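Local coordinates for ABC-type amino acid transport system, permease component (Caldanaerobacter subterraneus subsp. tengcongensis MB4, PDB 4YMU), which probably serves as the membrane-spanning permease subunit of an ABC transporter that carries amino acids, and holds bound arginine in this structure, at residues C[170-175]-C[192-196]. Residues are numbered along the deposited sequence; the frame is centred on the assembly and turned at random.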
loop_
_atom_site.group_PDB
_atom_site.type_symbol
_atom_site.label_atom_id
_atom_site.label_comp_id
_atom_site.label_asym_id
_atom_site.label_seq_id
_atom_site.Cartn_x
_atom_site.Cartn_y
_atom_site.Cartn_z
ATOM N N ASP C 170 -23.399 -6.435 32.087
ATOM C CA ASP C 170 -23.353 -5.861 30.752
ATOM C C ASP C 170 -24.533 -6.386 29.949
ATOM O O ASP C 170 -25.460 -6.973 30.501
ATOM C CB ASP C 170 -22.053 -6.245 30.047
ATOM C CG ASP C 170 -22.051 -7.700 29.593
ATOM O OD1 ASP C 170 -22.602 -8.558 30.323
ATOM O OD2 ASP C 170 -21.546 -7.985 28.484
ATOM N N LEU C 171 -24.492 -6.188 28.641
ATOM C CA LEU C 171 -25.562 -6.637 27.777
ATOM C C LEU C 171 -25.603 -8.174 27.689
ATOM O O LEU C 171 -26.669 -8.770 27.496
ATOM C CB LEU C 171 -25.389 -6.009 26.393
ATOM C CG LEU C 171 -26.303 -6.474 25.265
ATOM C CD1 LEU C 171 -27.729 -6.017 25.515
ATOM C CD2 LEU C 171 -25.788 -5.952 23.924
ATOM N N THR C 172 -24.446 -8.818 27.826
ATOM C CA THR C 172 -24.376 -10.269 27.671
ATOM C C THR C 172 -24.900 -10.983 28.928
ATOM O O THR C 172 -25.585 -12.018 28.848
ATOM C CB THR C 172 -22.932 -10.714 27.342
ATOM O OG1 THR C 172 -22.595 -10.276 26.020
ATOM C CG2 THR C 172 -22.805 -12.217 27.379
ATOM N N ARG C 173 -24.606 -10.392 30.085
ATOM C CA ARG C 173 -25.012 -10.946 31.374
ATOM C C ARG C 173 -26.528 -11.090 31.472
ATOM O O ARG C 173 -27.020 -12.004 32.130
ATOM C CB ARG C 173 -24.479 -10.078 32.510
ATOM C CG ARG C 173 -24.693 -10.642 33.904
ATOM C CD ARG C 173 -24.319 -12.120 34.002
ATOM N NE ARG C 173 -23.741 -12.429 35.310
ATOM C CZ ARG C 173 -24.421 -12.467 36.457
ATOM N NH1 ARG C 173 -25.726 -12.216 36.484
ATOM N NH2 ARG C 173 -23.790 -12.752 37.591
ATOM N N GLN C 174 -27.257 -10.192 30.806
ATOM C CA GLN C 174 -28.715 -10.190 30.841
ATOM C C GLN C 174 -29.312 -11.558 30.545
ATOM O O GLN C 174 -30.261 -11.971 31.205
ATOM C CB GLN C 174 -29.295 -9.152 29.876
ATOM C CG GLN C 174 -28.825 -7.738 30.145
ATOM C CD GLN C 174 -28.913 -7.347 31.612
ATOM O OE1 GLN C 174 -29.986 -7.379 32.222
ATOM N NE2 GLN C 174 -27.776 -6.965 32.184
ATOM N N ALA C 175 -28.744 -12.280 29.584
ATOM C CA ALA C 175 -29.299 -13.586 29.225
ATOM C C ALA C 175 -29.349 -14.569 30.408
ATOM O O ALA C 175 -30.229 -15.436 30.476
ATOM C CB ALA C 175 -28.543 -14.187 28.090
ATOM N N ILE C 192 -29.699 -10.303 22.143
ATOM C CA ILE C 192 -28.467 -9.622 22.533
ATOM C C ILE C 192 -27.475 -9.547 21.363
ATOM O O ILE C 192 -26.895 -8.498 21.106
ATOM C CB ILE C 192 -27.819 -10.306 23.752
ATOM C CG1 ILE C 192 -28.648 -10.051 25.016
ATOM C CG2 ILE C 192 -26.396 -9.829 23.950
ATOM C CD1 ILE C 192 -28.342 -11.023 26.137
ATOM N N ALA C 193 -27.287 -10.667 20.668
ATOM C CA ALA C 193 -26.450 -10.713 19.480
ATOM C C ALA C 193 -26.915 -9.629 18.517
ATOM O O ALA C 193 -26.122 -8.792 18.110
ATOM C CB ALA C 193 -26.515 -12.081 18.821
ATOM N N ALA C 194 -28.212 -9.621 18.210
ATOM C CA ALA C 194 -28.816 -8.590 17.372
ATOM C C ALA C 194 -28.464 -7.176 17.846
ATOM O O ALA C 194 -28.095 -6.326 17.034
ATOM C CB ALA C 194 -30.320 -8.769 17.298
ATOM N N ILE C 195 -28.565 -6.915 19.145
ATOM C CA ILE C 195 -28.200 -5.589 19.640
ATOM C C ILE C 195 -26.718 -5.283 19.358
ATOM O O ILE C 195 -26.373 -4.167 18.951
ATOM C CB ILE C 195 -28.483 -5.413 21.151
ATOM C CG1 ILE C 195 -29.971 -5.568 21.454
ATOM C CG2 ILE C 195 -28.051 -4.047 21.630
ATOM C CD1 ILE C 195 -30.322 -5.246 22.905
ATOM N N TYR C 196 -25.850 -6.273 19.570
ATOM C CA TYR C 196 -24.419 -6.104 19.307
ATOM C C TYR C 196 -24.196 -5.781 17.838
ATOM O O TYR C 196 -23.404 -4.913 17.506
ATOM C CB TYR C 196 -23.615 -7.360 19.687
ATOM C CG TYR C 196 -23.168 -7.406 21.140
ATOM C CD1 TYR C 196 -22.223 -6.511 21.622
ATOM C CD2 TYR C 196 -23.694 -8.350 22.027
ATOM C CE1 TYR C 196 -21.811 -6.547 22.948
ATOM C CE2 TYR C 196 -23.289 -8.397 23.367
ATOM C CZ TYR C 196 -22.351 -7.491 23.825
ATOM O OH TYR C 196 -21.945 -7.526 25.150
#
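Leu171 lays its CD2 methyl over one face of the Tyr196 ring, offset toward the rim, a CH-pi contact with CD2 3.7 Å from the ring centroid. A CG anti to the backbone N (chi1 173°) carries the branched end of the leucine to this face and to two isoleucines, CG packing on CG2 of Ile192 at 3.6 Å and CD2 on CG2 of Ile195 at 3.7 Å. Ile192 runs past it in the opposite direction, ending with CD1 against CB of Ala175 (3.7 Å). At the ring edge, Thr172 OG1 lies near the plane and shares a 3.0 Å hydrogen bond with Tyr196 OH. The carboxylate of Asp170 braces the backbone here, OD1 accepting from Arg173 N on its syn side and OD2, in an Asx turn, from Thr172 N above the carboxylate plane. Thr22 of helix 12-44 is hydrogen-bonded through OG1 to Leu171 N, while Pro66 of the second subunit packs on Tyr196. An alanine in place of Tyr196 would probably leave Thr172 OG1 without this mate and open a gap beside Leu171. The tyrosine side chain, on a predicted transmembrane helix, lies about 8 Å from a bound arginine; its buried phenol oxygen thus has a polar partner within a largely apolar interface.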